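Local coordinates for prolyl endopeptidase (Myxococcus xanthus, PDB 2BKL), which probably hydrolyses peptide bonds after proline, and to a lesser extent after alanine, in oligopeptides, as a serine endopeptidase of family S9A, at residues Y24-D29 against P33-W38; Y84-K89 against G104-L109. All coordinates share one frame; numbering follows the deposited sequence.

Overall arrangement
Both interactions are local and lie in series along the chain: neither nests inside the other and they do not cross. Nearest the N terminus, interaction 1 folds the 3-10 turn after strand 18-21 back on the start of helix 33-51, with only three residues in between. The chain then runs on through helix 56-67 into the first four-stranded antiparallel sheet of the propeller. There interaction 2 closes a longer excursion of 14 residues, joining strand 81-87 to segment 104-109, which leads into strand 107-110, past strand 95-100. The centres of the two contacts are about 44 Å apart: interaction 1 lies against helix 622-632 of the hydrolase part, interaction 2 within a propeller blade.

Interaction 1: Y24-D29 against P33-W38; sequences YRWLED and PEVQTW
Trp26 turns the edge of its indole toward the face of Trp38 in a T-shaped pair, the six-membered ring of Trp26 and the five-membered ring of Trp38 having centroids 5.8 Å apart and planes at 73°. The same face of Trp38 also receives Leu27: its CD2 stands 3.9 Å from the centroid of the six-membered ring, almost straight above it, in a CH-pi contact. That methyl also lies over one face of the Trp26 ring, toward the rim, and so wedges between the two indoles. With CG of Trp26 between its backbone N and carbonyl carbon (chi1 74°), the ring is thrown across to the helix, where the extended Glu34 crosses it at about a right angle. Glu34 CD comes within 3.6 Å of Trp26 CZ3, and the carboxylate is tilted 29° from the ring plane. Arg7 ties the two together, pairing with the Glu34 carboxylate while its carbonyl takes the N-H of Trp26.

Val35 fills the inside of the turn. Its CG2 packs 3.7 Å from Trp26 CZ3 and lies 3.4 Å from Asp29 O. No hydrogen bond joins the two segments, so shape and ring contacts do the work. With an alanine in place of Trp26, the face of Trp38 would probably lose its edge-on partner, Val35 and the chain of Glu34 an apolar neighbour, and the carbonyl of Arg7 its indole donor.

Polar ends are met from elsewhere: Trp38 NE1 binds Thr6, and Leu27 O accepts from Arg625 of helix 622-632, which also packs on Trp38. A 3-10 turn tucked against the next helix, with both lying on the catalytic domain, fits the prolyl oligopeptidase fold, in which N-terminal residues preceding the propeller complete the alpha/beta-hydrolase domain.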
loop_
_atom_site.group_PDB
_atom_site.type_symbol
_atom_site.label_atom_id
_atom_site.label_comp_id
_atom_site.label_asym_id
_atom_site.label_seq_id
_atom_site.Cartn_x
_atom_site.Cartn_y
_atom_site.Cartn_z
ATOM N N TYR A 24 25.005 14.051 8.373
ATOM C CA TYR A 24 23.921 14.943 7.997
ATOM C C TYR A 24 22.770 14.924 9.010
ATOM O O TYR A 24 21.661 15.287 8.687
ATOM C CB TYR A 24 23.450 14.602 6.569
ATOM C CG TYR A 24 24.584 14.710 5.604
ATOM C CD1 TYR A 24 25.173 15.931 5.327
ATOM C CD2 TYR A 24 25.148 13.574 5.034
ATOM C CE1 TYR A 24 26.248 16.033 4.464
ATOM C CE2 TYR A 24 26.239 13.666 4.188
ATOM C CZ TYR A 24 26.781 14.909 3.895
ATOM O OH TYR A 24 27.878 14.990 3.065
ATOM N N ARG A 25 23.077 14.561 10.251
ATOM C CA ARG A 25 22.130 14.642 11.368
ATOM C C ARG A 25 21.340 15.958 11.407
ATOM O O ARG A 25 20.144 15.966 11.719
ATOM C CB ARG A 25 22.878 14.420 12.677
ATOM C CG ARG A 25 22.059 14.630 13.949
ATOM C CD ARG A 25 20.972 13.617 14.166
ATOM N NE ARG A 25 21.522 12.297 14.298
ATOM C CZ ARG A 25 22.145 11.815 15.365
ATOM N NH1 ARG A 25 22.178 12.512 16.500
ATOM N NH2 ARG A 25 22.686 10.606 15.341
ATOM N N TRP A 26 21.983 17.076 11.089
ATOM C CA TRP A 26 21.333 18.369 11.178
ATOM C C TRP A 26 20.125 18.518 10.275
ATOM O O TRP A 26 19.233 19.312 10.562
ATOM C CB TRP A 26 22.352 19.518 10.975
ATOM C CG TRP A 26 22.838 19.751 9.577
ATOM C CD1 TRP A 26 23.917 19.169 8.958
ATOM C CD2 TRP A 26 22.289 20.669 8.632
ATOM N NE1 TRP A 26 24.043 19.657 7.679
ATOM C CE2 TRP A 26 23.069 20.591 7.453
ATOM C CE3 TRP A 26 21.211 21.549 8.650
ATOM C CZ2 TRP A 26 22.795 21.362 6.319
ATOM C CZ3 TRP A 26 20.939 22.307 7.518
ATOM C CH2 TRP A 26 21.732 22.208 6.371
ATOM N N LEU A 27 20.087 17.745 9.184
ATOM C CA LEU A 27 18.938 17.776 8.283
ATOM C C LEU A 27 17.706 17.070 8.806
ATOM O O LEU A 27 16.643 17.154 8.169
ATOM C CB LEU A 27 19.303 17.129 6.944
ATOM C CG LEU A 27 20.334 17.883 6.109
ATOM C CD1 LEU A 27 20.744 17.049 4.930
ATOM C CD2 LEU A 27 19.748 19.191 5.626
ATOM N N GLU A 28 17.784 16.408 9.956
ATOM C CA GLU A 28 16.599 15.706 10.493
ATOM C C GLU A 28 15.466 16.633 10.907
ATOM O O GLU A 28 14.309 16.331 10.693
ATOM C CB GLU A 28 16.956 14.769 11.650
ATOM C CG GLU A 28 17.799 13.570 11.237
ATOM C CD GLU A 28 18.131 12.602 12.360
ATOM O OE1 GLU A 28 17.733 12.861 13.510
ATOM O OE2 GLU A 28 18.802 11.574 12.082
ATOM N N ASP A 29 15.806 17.769 11.500
ATOM C CA ASP A 29 14.816 18.644 12.119
ATOM C C ASP A 29 14.311 19.638 11.086
ATOM O O ASP A 29 14.963 20.625 10.782
ATOM C CB ASP A 29 15.442 19.355 13.309
ATOM C CG ASP A 29 14.448 20.224 14.051
ATOM O OD1 ASP A 29 13.238 20.174 13.731
ATOM O OD2 ASP A 29 14.812 20.980 14.975
ATOM N N PRO A 33 15.014 26.729 10.293
ATOM C CA PRO A 33 15.016 27.506 9.047
ATOM C C PRO A 33 16.111 27.119 8.042
ATOM O O PRO A 33 15.893 27.189 6.834
ATOM C CB PRO A 33 15.192 28.955 9.531
ATOM C CG PRO A 33 14.568 28.942 10.858
ATOM C CD PRO A 33 14.947 27.614 11.478
ATOM N N GLU A 34 17.286 26.733 8.522
ATOM C CA GLU A 34 18.352 26.382 7.611
ATOM C C GLU A 34 17.952 25.161 6.786
ATOM O O GLU A 34 18.332 25.056 5.628
ATOM C CB GLU A 34 19.646 26.084 8.348
ATOM C CG GLU A 34 20.850 26.036 7.434
ATOM C CD GLU A 34 22.127 25.635 8.138
ATOM O OE1 GLU A 34 22.112 25.350 9.365
ATOM O OE2 GLU A 34 23.155 25.619 7.440
ATOM N N VAL A 35 17.238 24.235 7.410
ATOM C CA VAL A 35 16.819 23.008 6.727
ATOM C C VAL A 35 15.723 23.363 5.706
ATOM O O VAL A 35 15.779 22.901 4.570
ATOM C CB VAL A 35 16.344 21.922 7.720
ATOM C CG1 VAL A 35 15.773 20.711 6.974
ATOM C CG2 VAL A 35 17.460 21.531 8.675
ATOM N N GLN A 36 14.761 24.200 6.082
ATOM C CA GLN A 36 13.752 24.637 5.109
ATOM C C GLN A 36 14.368 25.346 3.918
ATOM O O GLN A 36 13.986 25.081 2.780
ATOM C CB GLN A 36 12.715 25.540 5.779
ATOM C CG GLN A 36 11.843 24.799 6.764
ATOM C CD GLN A 36 10.858 23.830 6.097
ATOM O OE1 GLN A 36 10.344 24.094 4.992
ATOM N NE2 GLN A 36 10.578 22.717 6.770
ATOM N N THR A 37 15.345 26.221 4.150
ATOM C CA THR A 37 16.039 26.880 3.044
ATOM C C THR A 37 16.728 25.873 2.091
ATOM O O THR A 37 16.678 26.001 0.847
ATOM C CB THR A 37 17.072 27.871 3.604
ATOM O OG1 THR A 37 16.372 28.914 4.301
ATOM C CG2 THR A 37 17.821 28.576 2.519
ATOM N N TRP A 38 17.375 24.878 2.685
ATOM C CA TRP A 38 18.066 23.829 1.931
ATOM C C TRP A 38 17.088 23.002 1.110
ATOM O O TRP A 38 17.345 22.687 -0.058
ATOM C CB TRP A 38 18.871 22.984 2.915
ATOM C CG TRP A 38 19.669 21.879 2.365
ATOM C CD1 TRP A 38 20.982 21.933 2.028
ATOM C CD2 TRP A 38 19.238 20.529 2.117
ATOM N NE1 TRP A 38 21.416 20.705 1.582
ATOM C CE2 TRP A 38 20.365 19.819 1.639
ATOM C CE3 TRP A 38 18.014 19.842 2.266
ATOM C CZ2 TRP A 38 20.309 18.463 1.323
ATOM C CZ3 TRP A 38 17.958 18.501 1.934
ATOM C CH2 TRP A 38 19.086 17.831 1.467
#

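Interaction 2: Y84-K89 against G104-L109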
loop_
_atom_site.group_PDB
_atom_site.type_symbol
_atom_site.label_atom_id
_atom_site.label_comp_id
_atom_site.label_asym_id
_atom_site.label_seq_id
_atom_site.Cartn_x
_atom_site.Cartn_y
_atom_site.Cartn_z
ATOM N N TYR A 84 -20.961 4.637 -4.802
ATOM C CA TYR A 84 -19.804 4.289 -5.611
ATOM C C TYR A 84 -19.065 5.554 -6.019
ATOM O O TYR A 84 -19.661 6.640 -6.095
ATOM C CB TYR A 84 -20.234 3.455 -6.857
ATOM C CG TYR A 84 -21.352 4.139 -7.604
ATOM C CD1 TYR A 84 -22.666 3.920 -7.246
ATOM C CD2 TYR A 84 -21.090 5.077 -8.598
ATOM C CE1 TYR A 84 -23.692 4.572 -7.859
ATOM C CE2 TYR A 84 -22.123 5.734 -9.224
ATOM C CZ TYR A 84 -23.419 5.487 -8.842
ATOM O OH TYR A 84 -24.481 6.118 -9.436
ATOM N N VAL A 85 -17.773 5.414 -6.228
ATOM C CA VAL A 85 -16.932 6.512 -6.650
ATOM C C VAL A 85 -16.745 6.506 -8.170
ATOM O O VAL A 85 -16.581 5.444 -8.780
ATOM C CB VAL A 85 -15.602 6.421 -5.915
ATOM C CG1 VAL A 85 -14.596 7.385 -6.465
ATOM C CG2 VAL A 85 -15.822 6.700 -4.422
ATOM N N ARG A 86 -16.745 7.691 -8.784
ATOM C CA ARG A 86 -16.407 7.847 -10.188
ATOM C C ARG A 86 -15.224 8.769 -10.347
ATOM O O ARG A 86 -15.035 9.690 -9.566
ATOM C CB ARG A 86 -17.543 8.491 -10.978
ATOM C CG ARG A 86 -18.812 7.652 -11.158
ATOM C CD ARG A 86 -19.786 8.289 -12.137
ATOM N NE ARG A 86 -21.031 7.559 -12.353
ATOM C CZ ARG A 86 -21.190 6.562 -13.210
ATOM N NH1 ARG A 86 -20.170 6.114 -13.920
ATOM N NH2 ARG A 86 -22.380 5.979 -13.325
ATOM N N THR A 87 -14.441 8.543 -11.392
ATOM C CA THR A 87 -13.594 9.601 -11.907
ATOM C C THR A 87 -14.207 10.118 -13.201
ATOM O O THR A 87 -14.882 9.396 -13.929
ATOM C CB THR A 87 -12.160 9.143 -12.197
ATOM O OG1 THR A 87 -12.150 8.078 -13.172
ATOM C CG2 THR A 87 -11.473 8.595 -10.945
ATOM N N HIS A 88 -13.921 11.380 -13.483
ATOM C CA HIS A 88 -14.330 12.057 -14.723
ATOM C C HIS A 88 -13.083 12.652 -15.389
ATOM O O HIS A 88 -12.062 12.905 -14.737
ATOM C CB HIS A 88 -15.344 13.186 -14.443
ATOM C CG HIS A 88 -16.618 12.741 -13.790
ATOM N ND1 HIS A 88 -17.441 11.785 -14.337
ATOM C CD2 HIS A 88 -17.221 13.146 -12.650
ATOM C CE1 HIS A 88 -18.491 11.606 -13.549
ATOM N NE2 HIS A 88 -18.377 12.414 -12.512
ATOM N N LYS A 89 -13.155 12.889 -16.690
ATOM C CA LYS A 89 -11.996 13.371 -17.439
ATOM C C LYS A 89 -11.680 14.822 -17.156
ATOM O O LYS A 89 -10.609 15.289 -17.548
ATOM C CB LYS A 89 -12.188 13.171 -18.941
ATOM C CG LYS A 89 -12.176 11.733 -19.353
ATOM C CD LYS A 89 -11.913 11.583 -20.831
ATOM C CE LYS A 89 -12.024 10.145 -21.253
ATOM N NZ LYS A 89 -11.512 9.988 -22.636
ATOM N N GLY A 104 -31.798 4.157 -10.911
ATOM C CA GLY A 104 -32.214 5.485 -10.489
ATOM C C GLY A 104 -31.183 6.529 -10.916
ATOM O O GLY A 104 -30.027 6.204 -11.190
ATOM N N GLN A 105 -31.596 7.787 -10.989
ATOM C CA GLN A 105 -30.657 8.845 -11.388
ATOM C C GLN A 105 -29.677 9.108 -10.252
ATOM O O GLN A 105 -30.062 9.268 -9.097
ATOM C CB GLN A 105 -31.350 10.157 -11.770
ATOM C CG GLN A 105 -31.241 10.551 -13.278
ATOM C CD GLN A 105 -29.814 10.633 -13.851
ATOM O OE1 GLN A 105 -29.113 11.608 -13.633
ATOM N NE2 GLN A 105 -29.397 9.592 -14.562
ATOM N N GLU A 106 -28.412 9.163 -10.611
ATOM C CA GLU A 106 -27.374 9.320 -9.626
ATOM C C GLU A 106 -27.189 10.779 -9.244
ATOM O O GLU A 106 -27.470 11.708 -10.020
ATOM C CB GLU A 106 -26.068 8.714 -10.110
ATOM C CG GLU A 106 -25.470 9.394 -11.311
ATOM C CD GLU A 106 -24.144 8.800 -11.687
ATOM O OE1 GLU A 106 -23.909 7.621 -11.369
ATOM O OE2 GLU A 106 -23.347 9.516 -12.307
ATOM N N LYS A 107 -26.700 10.958 -8.027
ATOM C CA LYS A 107 -26.459 12.257 -7.440
ATOM C C LYS A 107 -25.087 12.287 -6.778
ATOM O O LYS A 107 -24.648 11.308 -6.162
ATOM C CB LYS A 107 -27.541 12.558 -6.412
ATOM C CG LYS A 107 -28.910 12.857 -7.081
ATOM C CD LYS A 107 -30.067 12.932 -6.082
ATOM C CE LYS A 107 -31.361 12.266 -6.623
ATOM N NZ LYS A 107 -31.807 11.129 -5.744
ATOM N N VAL A 108 -24.405 13.412 -6.901
ATOM C CA VAL A 108 -23.157 13.628 -6.201
ATOM C C VAL A 108 -23.443 13.706 -4.712
ATOM O O VAL A 108 -24.360 14.410 -4.290
ATOM C CB VAL A 108 -22.512 14.959 -6.632
ATOM C CG1 VAL A 108 -21.317 15.296 -5.739
ATOM C CG2 VAL A 108 -22.101 14.913 -8.073
ATOM N N LEU A 109 -22.660 12.985 -3.919
ATOM C CA LEU A 109 -22.796 12.992 -2.453
ATOM C C LEU A 109 -21.615 13.720 -1.827
ATOM O O LEU A 109 -21.791 14.642 -1.025
ATOM C CB LEU A 109 -22.823 11.565 -1.902
ATOM C CG LEU A 109 -23.136 11.447 -0.401
ATOM C CD1 LEU A 109 -24.450 12.095 -0.002
ATOM C CD2 LEU A 109 -23.144 9.984 -0.015
#
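Glu106 OE1 is the hub, taking hydrogen bonds from both Tyr84 and Arg86. The phenol reaches it by a short bond, Tyr84 OH to Glu106 OE1 2.5 Å, arriving on the anti side of the carboxylate and 23° out of its plane. Arg86 approaches from the syn side and grips with two nitrogens. Its NE lies 3.0 Å from Glu106 OE1 and meets the syn lone pair, while Arg86 NH2 stands at the same 3.0 Å from Glu106 OE1, both with an N-H...O angle of 149°. The oxygen sits in the guanidinium plane while the carboxylate is turned 59° to it; both strong bonds of this side-on salt bridge end on one atom, and the bond from Arg86 NE to Glu106 OE2 is weak. CG of Glu106 lies between its backbone N and carbonyl carbon, and from there the extended chain reaches out toward strand 81-87. On the way Glu106 CB passes 3.1 Å from Tyr84 OH, a tight approach.

Arg99, on the intervening strand 95-100, adds a second salt bridge to Glu106 OE1 and also donates to Tyr84 OH. Further out, the Tyr84 ring packs on Tyr97 and Val72, and Arg86 rests on Val72 and Arg99, within the four-stranded antiparallel blade.

The side chains thus link two second-neighbour strands, reaching across 95-100 in one blade of the beta-propeller. Two arginines around one carboxylate would favour its charged form, and an arginine bond to the phenol oxygen probably makes Tyr84 a stronger donor to Glu106.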